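PDB 4ABX: DNA repair protein RECN from Deinococcus radiodurans, which may take part in the recombinational repair of damaged DNA as an SMC-like, ATP-binding protein, whose coiled-coil domain is the fragment described here. Local coordinates for residues G32-L37 with K136-Y141; S132-L137 with P143-V148. All coordinates share one frame; numbering follows the deposited sequence.

Contact 1: G32-L37 with K136-Y141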
ATOM      1  N   GLY A  32     -45.901  23.366  -1.364  1.00 28.22           N
ATOM      2  CA  GLY A  32     -45.942  21.948  -1.047  1.00 31.65           C
ATOM      3  C   GLY A  32     -44.977  21.092  -1.855  1.00 36.29           C
ATOM      4  O   GLY A  32     -44.556  20.030  -1.394  1.00 34.38           O
ATOM      5  N   GLU A  33     -44.614  21.550  -3.052  1.00 35.10           N
ATOM      6  CA  GLU A  33     -43.768  20.755  -3.946  1.00 30.09           C
ATOM      7  C   GLU A  33     -42.379  20.470  -3.370  1.00 28.88           C
ATOM      8  O   GLU A  33     -41.698  19.543  -3.814  1.00 27.09           O
ATOM      9  CB  GLU A  33     -43.637  21.425  -5.321  1.00 27.02           C
ATOM     10  CG  GLU A  33     -42.740  22.677  -5.340  1.00 19.71           C
ATOM     11  CD  GLU A  33     -42.577  23.260  -6.741  1.00 28.12           C
ATOM     12  OE1 GLU A  33     -41.955  22.596  -7.596  1.00 28.29           O
ATOM     13  OE2 GLU A  33     -43.076  24.379  -6.992  1.00 25.99           O
ATOM     14  N   GLU A  34     -41.955  21.261  -2.389  1.00 28.62           N
ATOM     15  CA  GLU A  34     -40.607  21.116  -1.838  1.00 26.44           C
ATOM     16  C   GLU A  34     -40.423  19.837  -1.033  1.00 25.12           C
ATOM     17  O   GLU A  34     -39.292  19.358  -0.878  1.00 21.12           O
ATOM     18  CB  GLU A  34     -40.219  22.335  -0.996  1.00 32.68           C
ATOM     19  CG  GLU A  34     -39.961  23.587  -1.816  1.00 33.04           C
ATOM     20  CD  GLU A  34     -39.829  24.835  -0.963  1.00 30.84           C
ATOM     21  OE1 GLU A  34     -40.715  25.082  -0.114  1.00 34.63           O
ATOM     22  OE2 GLU A  34     -38.836  25.570  -1.143  1.00 29.26           O
ATOM     23  N   GLU A  35     -41.526  19.286  -0.520  1.00 26.35           N
ATOM     24  CA  GLU A  35     -41.468  18.036   0.233  1.00 31.67           C
ATOM     25  C   GLU A  35     -40.950  16.893  -0.633  1.00 28.84           C
ATOM     26  O   GLU A  35     -40.023  16.176  -0.246  1.00 24.34           O
ATOM     27  CB  GLU A  35     -42.835  17.653   0.811  1.00 32.24           C
ATOM     28  CG  GLU A  35     -42.784  16.338   1.586  1.00 40.57           C
ATOM     29  CD  GLU A  35     -44.158  15.785   1.926  1.00 52.56           C
ATOM     30  OE1 GLU A  35     -45.168  16.343   1.445  1.00 53.48           O
ATOM     31  OE2 GLU A  35     -44.222  14.784   2.673  1.00 56.32           O
ATOM     32  N   GLY A  36     -41.567  16.720  -1.798  1.00 28.79           N
ATOM     33  CA  GLY A  36     -41.138  15.708  -2.747  1.00 30.14           C
ATOM     34  C   GLY A  36     -39.728  15.955  -3.256  1.00 31.78           C
ATOM     35  O   GLY A  36     -38.925  15.026  -3.356  1.00 26.96           O
ATOM     36  N   LEU A  37     -39.425  17.210  -3.588  1.00 30.66           N
ATOM     37  CA  LEU A  37     -38.088  17.569  -4.055  1.00 29.05           C
ATOM     38  C   LEU A  37     -37.007  17.191  -3.038  1.00 25.91           C
ATOM     39  O   LEU A  37     -35.997  16.573  -3.394  1.00 21.69           O
ATOM     40  CB  LEU A  37     -38.007  19.062  -4.381  1.00 23.77           C
ATOM     41  CG  LEU A  37     -38.771  19.553  -5.618  1.00 23.74           C
ATOM     42  CD1 LEU A  37     -38.731  21.075  -5.694  1.00 23.15           C
ATOM     43  CD2 LEU A  37     -38.208  18.936  -6.890  1.00 22.64           C
ATOM     44  N   LYS A 136     -34.464  31.065  -4.693  1.00 20.29           N
ATOM     45  CA  LYS A 136     -34.278  32.433  -5.164  1.00 23.62           C
ATOM     46  C   LYS A 136     -35.559  33.258  -4.994  1.00 25.10           C
ATOM     47  O   LYS A 136     -35.500  34.428  -4.607  1.00 24.58           O
ATOM     48  CB  LYS A 136     -33.806  32.446  -6.618  1.00 25.91           C
ATOM     49  CG  LYS A 136     -32.451  31.775  -6.822  1.00 36.85           C
ATOM     50  CD  LYS A 136     -31.999  31.852  -8.274  1.00 43.90           C
ATOM     51  CE  LYS A 136     -30.622  31.220  -8.463  1.00 46.71           C
ATOM     52  NZ  LYS A 136     -30.162  31.298  -9.879  1.00 49.72           N
ATOM     53  N   LEU A 137     -36.710  32.641  -5.266  1.00 24.09           N
ATOM     54  CA  LEU A 137     -38.004  33.312  -5.096  1.00 19.56           C
ATOM     55  C   LEU A 137     -38.321  33.603  -3.634  1.00 25.15           C
ATOM     56  O   LEU A 137     -38.817  34.685  -3.299  1.00 25.94           O
ATOM     57  CB  LEU A 137     -39.139  32.476  -5.699  1.00 22.26           C
ATOM     58  CG  LEU A 137     -39.269  32.475  -7.221  1.00 20.97           C
ATOM     59  CD1 LEU A 137     -40.585  31.830  -7.630  1.00 27.38           C
ATOM     60  CD2 LEU A 137     -39.185  33.896  -7.752  1.00 20.93           C
ATOM     61  N   LYS A 138     -38.050  32.630  -2.767  1.00 22.87           N
ATOM     62  CA  LYS A 138     -38.290  32.788  -1.336  1.00 22.71           C
ATOM     63  C   LYS A 138     -37.382  33.865  -0.730  1.00 21.81           C
ATOM     64  O   LYS A 138     -37.769  34.555   0.213  1.00 21.47           O
ATOM     65  CB  LYS A 138     -38.130  31.445  -0.605  1.00 25.64           C
ATOM     66  CG  LYS A 138     -39.106  30.360  -1.090  1.00 18.51           C
ATOM     67  CD  LYS A 138     -39.168  29.155  -0.156  1.00 21.99           C
ATOM     68  CE  LYS A 138     -37.902  28.325  -0.210  1.00 28.58           C
ATOM     69  NZ  LYS A 138     -37.981  27.157   0.723  1.00 26.91           N
ATOM     70  N   ASN A 139     -36.184  34.017  -1.286  1.00 19.49           N
ATOM     71  CA  ASN A 139     -35.245  35.046  -0.833  1.00 21.00           C
ATOM     72  C   ASN A 139     -35.695  36.479  -1.152  1.00 26.05           C
ATOM     73  O   ASN A 139     -35.239  37.438  -0.518  1.00 17.67           O
ATOM     74  CB  ASN A 139     -33.847  34.799  -1.411  1.00 25.06           C
ATOM     75  CG  ASN A 139     -33.125  33.637  -0.732  1.00 39.85           C
ATOM     76  OD1 ASN A 139     -33.458  33.253   0.392  1.00 36.05           O
ATOM     77  ND2 ASN A 139     -32.130  33.076  -1.413  1.00 42.13           N
ATOM     78  N   LYS A 140     -36.579  36.621  -2.133  1.00 20.24           N
ATOM     79  CA  LYS A 140     -37.104  37.934  -2.507  1.00 21.42           C
ATOM     80  C   LYS A 140     -38.528  38.162  -1.997  1.00 20.40           C
ATOM     81  O   LYS A 140     -38.865  39.252  -1.543  1.00 22.81           O
ATOM     82  CB  LYS A 140     -37.086  38.108  -4.031  1.00 24.12           C
ATOM     83  CG  LYS A 140     -35.725  37.904  -4.687  1.00 29.33           C
ATOM     84  CD  LYS A 140     -35.831  38.035  -6.208  1.00 34.97           C
ATOM     85  CE  LYS A 140     -34.498  37.752  -6.887  1.00 37.79           C
ATOM     86  NZ  LYS A 140     -34.611  37.809  -8.367  1.00 32.15           N
ATOM     87  N   TYR A 141     -39.355  37.124  -2.073  1.00 23.49           N
ATOM     88  CA  TYR A 141     -40.789  37.266  -1.859  1.00 24.84           C
ATOM     89  C   TYR A 141     -41.340  36.372  -0.750  1.00 31.24           C
ATOM     90  O   TYR A 141     -42.557  36.334  -0.537  1.00 31.63           O
ATOM     91  CB  TYR A 141     -41.539  36.941  -3.156  1.00 21.39           C
ATOM     92  CG  TYR A 141     -40.983  37.592  -4.398  1.00 21.77           C
ATOM     93  CD1 TYR A 141     -41.082  38.964  -4.586  1.00 22.67           C
ATOM     94  CD2 TYR A 141     -40.385  36.833  -5.395  1.00 17.67           C
ATOM     95  CE1 TYR A 141     -40.584  39.567  -5.723  1.00 21.92           C
ATOM     96  CE2 TYR A 141     -39.889  37.429  -6.543  1.00 23.65           C
ATOM     97  CZ  TYR A 141     -39.985  38.799  -6.698  1.00 23.48           C
ATOM     98  OH  TYR A 141     -39.490  39.406  -7.826  1.00 24.25           O
TER
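E34, in the first turn of helix 33-63, and K138, near the C-terminal end of helix 121-141, have the closest pair of CA atoms, yet these lie 11.9 Å apart, so long side chains and not the backbones bridge the gap. The two chains reach out from opposite directions, and K138 NZ comes to one oxygen of the E34 carboxylate. E34 sends CG away from its carbonyl carbon (chi1 -71°) and runs extended beyond it, which carries the carboxylate across the gap to K138. K138 leaves its backbone in the same sense but bends at its third torsion (chi3 -71°), and this kink brings the ammonium group round to the acid. The salt bridge is lopsided: K138 NZ donates to E34 OE2 at 2.6 Å, on the syn side and 20° out of the carboxylate plane, whereas K138 NZ stays 3.5 Å from E34 OE1. K138 CE follows its nitrogen in, 3.1 Å from E34 OE2. Both side chains also touch L145 of helix 145-169.

In the last turn of helix 121-141, L137 O receives both K140 N and Y141 N, while K140 NZ and Y141 OH each bond to an oxygen of E23 on helix 6-27, so this end of helix 121-141 is also tied there.

Only 80 Å² is buried between the segments, making this a surface link carried by charge. E34 belongs to the first turn of its helix, where the helix dipole would probably favour a negative charge. A single short hydrogen bond to one carboxylate oxygen, with so little surface buried, amounts to an electrostatic tie between two helices that do not otherwise touch across these segments.

Contact 2: S132-L137 with P143-V148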
ATOM      1  N   SER A 132     -33.233  25.373  -6.296  1.00 16.37           N
ATOM      2  CA  SER A 132     -32.519  26.639  -6.382  1.00 22.79           C
ATOM      3  C   SER A 132     -33.433  27.742  -6.900  1.00 23.03           C
ATOM      4  O   SER A 132     -33.367  28.875  -6.428  1.00 19.98           O
ATOM      5  CB  SER A 132     -31.301  26.517  -7.296  1.00 31.19           C
ATOM      6  OG  SER A 132     -30.703  27.787  -7.492  1.00 38.12           O
ATOM      7  N   ALA A 133     -34.279  27.409  -7.872  1.00 19.84           N
ATOM      8  CA  ALA A 133     -35.196  28.395  -8.437  1.00 24.57           C
ATOM      9  C   ALA A 133     -36.222  28.815  -7.391  1.00 21.64           C
ATOM     10  O   ALA A 133     -36.549  29.996  -7.269  1.00 22.64           O
ATOM     11  CB  ALA A 133     -35.880  27.854  -9.690  1.00 26.81           C
ATOM     12  N   LEU A 134     -36.720  27.845  -6.627  1.00 20.85           N
ATOM     13  CA  LEU A 134     -37.684  28.132  -5.567  1.00 17.61           C
ATOM     14  C   LEU A 134     -37.040  28.949  -4.442  1.00 20.42           C
ATOM     15  O   LEU A 134     -37.663  29.865  -3.899  1.00 19.75           O
ATOM     16  CB  LEU A 134     -38.312  26.836  -5.022  1.00 15.84           C
ATOM     17  CG  LEU A 134     -39.187  26.054  -6.003  1.00 20.37           C
ATOM     18  CD1 LEU A 134     -39.565  24.682  -5.447  1.00 18.27           C
ATOM     19  CD2 LEU A 134     -40.438  26.858  -6.379  1.00 22.73           C
ATOM     20  N   SER A 135     -35.793  28.622  -4.102  1.00 20.63           N
ATOM     21  CA  SER A 135     -35.047  29.356  -3.072  1.00 26.56           C
ATOM     22  C   SER A 135     -34.825  30.820  -3.440  1.00 22.47           C
ATOM     23  O   SER A 135     -34.961  31.712  -2.599  1.00 19.19           O
ATOM     24  CB  SER A 135     -33.683  28.703  -2.807  1.00 31.46           C
ATOM     25  OG  SER A 135     -33.829  27.465  -2.142  1.00 37.45           O
ATOM     26  N   LYS A 136     -34.464  31.065  -4.693  1.00 20.29           N
ATOM     27  CA  LYS A 136     -34.278  32.433  -5.164  1.00 23.62           C
ATOM     28  C   LYS A 136     -35.559  33.258  -4.994  1.00 25.10           C
ATOM     29  O   LYS A 136     -35.500  34.428  -4.607  1.00 24.58           O
ATOM     30  CB  LYS A 136     -33.806  32.446  -6.618  1.00 25.91           C
ATOM     31  CG  LYS A 136     -32.451  31.775  -6.822  1.00 36.85           C
ATOM     32  CD  LYS A 136     -31.999  31.852  -8.274  1.00 43.90           C
ATOM     33  CE  LYS A 136     -30.622  31.220  -8.463  1.00 46.71           C
ATOM     34  NZ  LYS A 136     -30.162  31.298  -9.879  1.00 49.72           N
ATOM     35  N   LEU A 137     -36.710  32.641  -5.266  1.00 24.09           N
ATOM     36  CA  LEU A 137     -38.004  33.312  -5.096  1.00 19.56           C
ATOM     37  C   LEU A 137     -38.321  33.603  -3.634  1.00 25.15           C
ATOM     38  O   LEU A 137     -38.817  34.685  -3.299  1.00 25.94           O
ATOM     39  CB  LEU A 137     -39.139  32.476  -5.699  1.00 22.26           C
ATOM     40  CG  LEU A 137     -39.269  32.475  -7.221  1.00 20.97           C
ATOM     41  CD1 LEU A 137     -40.585  31.830  -7.630  1.00 27.38           C
ATOM     42  CD2 LEU A 137     -39.185  33.896  -7.752  1.00 20.93           C
ATOM     43  N   PRO A 143     -41.163  34.350   3.307  1.00 28.86           N
ATOM     44  CA  PRO A 143     -40.291  33.178   3.515  1.00 25.68           C
ATOM     45  C   PRO A 143     -40.718  31.869   2.842  1.00 26.19           C
ATOM     46  O   PRO A 143     -39.852  31.114   2.402  1.00 32.78           O
ATOM     47  CB  PRO A 143     -40.307  32.980   5.041  1.00 27.68           C
ATOM     48  CG  PRO A 143     -41.039  34.168   5.619  1.00 31.31           C
ATOM     49  CD  PRO A 143     -41.904  34.702   4.531  1.00 32.05           C
ATOM     50  N   THR A 144     -42.014  31.581   2.787  1.00 22.27           N
ATOM     51  CA  THR A 144     -42.482  30.306   2.241  1.00 19.52           C
ATOM     52  C   THR A 144     -43.041  30.495   0.837  1.00 22.61           C
ATOM     53  O   THR A 144     -43.290  31.623   0.417  1.00 27.42           O
ATOM     54  CB  THR A 144     -43.576  29.683   3.126  1.00 22.16           C
ATOM     55  OG1 THR A 144     -44.751  30.501   3.072  1.00 25.18           O
ATOM     56  CG2 THR A 144     -43.102  29.573   4.575  1.00 25.30           C
ATOM     57  N   LEU A 145     -43.244  29.394   0.116  1.00 21.27           N
ATOM     58  CA  LEU A 145     -43.823  29.465  -1.222  1.00 24.79           C
ATOM     59  C   LEU A 145     -45.231  30.042  -1.166  1.00 24.13           C
ATOM     60  O   LEU A 145     -45.664  30.724  -2.094  1.00 22.42           O
ATOM     61  CB  LEU A 145     -43.843  28.094  -1.903  1.00 20.67           C
ATOM     62  CG  LEU A 145     -42.467  27.505  -2.248  1.00 21.56           C
ATOM     63  CD1 LEU A 145     -42.621  26.170  -2.964  1.00 20.03           C
ATOM     64  CD2 LEU A 145     -41.651  28.496  -3.094  1.00 17.85           C
ATOM     65  N   GLU A 146     -45.944  29.764  -0.079  1.00 26.35           N
ATOM     66  CA  GLU A 146     -47.246  30.384   0.142  1.00 27.84           C
ATOM     67  C   GLU A 146     -47.112  31.907   0.112  1.00 27.13           C
ATOM     68  O   GLU A 146     -47.885  32.591  -0.561  1.00 29.92           O
ATOM     69  CB  GLU A 146     -47.860  29.939   1.477  1.00 29.57           C
ATOM     70  CG  GLU A 146     -48.407  28.511   1.501  1.00 32.84           C
ATOM     71  CD  GLU A 146     -47.370  27.466   1.918  1.00 40.60           C
ATOM     72  OE1 GLU A 146     -46.148  27.718   1.784  1.00 38.84           O
ATOM     73  OE2 GLU A 146     -47.785  26.380   2.380  1.00 44.17           O
ATOM     74  N   ASP A 147     -46.134  32.434   0.850  1.00 25.94           N
ATOM     75  CA  ASP A 147     -45.891  33.876   0.880  1.00 24.36           C
ATOM     76  C   ASP A 147     -45.565  34.401  -0.512  1.00 23.46           C
ATOM     77  O   ASP A 147     -46.018  35.479  -0.898  1.00 21.82           O
ATOM     78  CB  ASP A 147     -44.751  34.227   1.844  1.00 22.92           C
ATOM     79  CG  ASP A 147     -45.112  33.979   3.298  1.00 27.44           C
ATOM     80  OD1 ASP A 147     -46.109  34.561   3.785  1.00 30.23           O
ATOM     81  OD2 ASP A 147     -44.397  33.191   3.955  1.00 24.92           O
ATOM     82  N   VAL A 148     -44.765  33.641  -1.258  1.00 23.76           N
ATOM     83  CA  VAL A 148     -44.368  34.039  -2.604  1.00 24.19           C
ATOM     84  C   VAL A 148     -45.580  34.155  -3.529  1.00 25.70           C
ATOM     85  O   VAL A 148     -45.698  35.105  -4.310  1.00 25.17           O
ATOM     86  CB  VAL A 148     -43.376  33.034  -3.226  1.00 26.04           C
ATOM     87  CG1 VAL A 148     -42.967  33.484  -4.620  1.00 24.31           C
ATOM     88  CG2 VAL A 148     -42.149  32.861  -2.334  1.00 19.11           C
TER
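The side chains that meet, L134 with L145 and L137 with V148, are all aliphatic; the flat group is the carboxylate of D147, whose OD2 is met from above its plane by T144 OG1 (61° out of it) and by T144 N on its anti lone pair, away from the other oxygen. With D147 N donating back to T144 OG1 at 3.3 Å, this is a capping box that starts helix 145-169 after the short break, with a cis peptide before P143, that follows helix 121-141.

The two helices are joined by aliphatic contacts. L134 and L145 cross at about a right angle, with L134 CD2 set 3.9 Å from L145 CD2. One turn on, V148 meets L137 at a similar angle, its CG1 lying anti to the backbone N (chi1 -179°) and 4.1 Å from L137 CB. P29 and residues of helix 6-27 and helix 33-63 wall in the same cluster. An alanine in place of V148 would take away both methyl branches and would probably leave a gap against the L137 side chain. The second branch rests on backbone: V148 CG2 is 3.9 Å from L137 O.

In the fold
Contact 1 and contact 2 are centred 4 Å apart and lie on the same side of the chain's centre, 17 and 19 Å from it. Both draw on helix 121-141 and share K136 and L137. Along the chain, helix 33-63 comes first; nearly a hundred largely helical residues then run before the chain returns as helix 121-141, breaks briefly, and enters helix 145-169. Contact 2 is thus local in sequence and buried, contact 1 distant in sequence and superficial. They touch directly, with L37 CD1 packed 3.7 Å from L134 CD1. Together they join three helices where the elongated coiled-coil domain passes from one helix pair to the next.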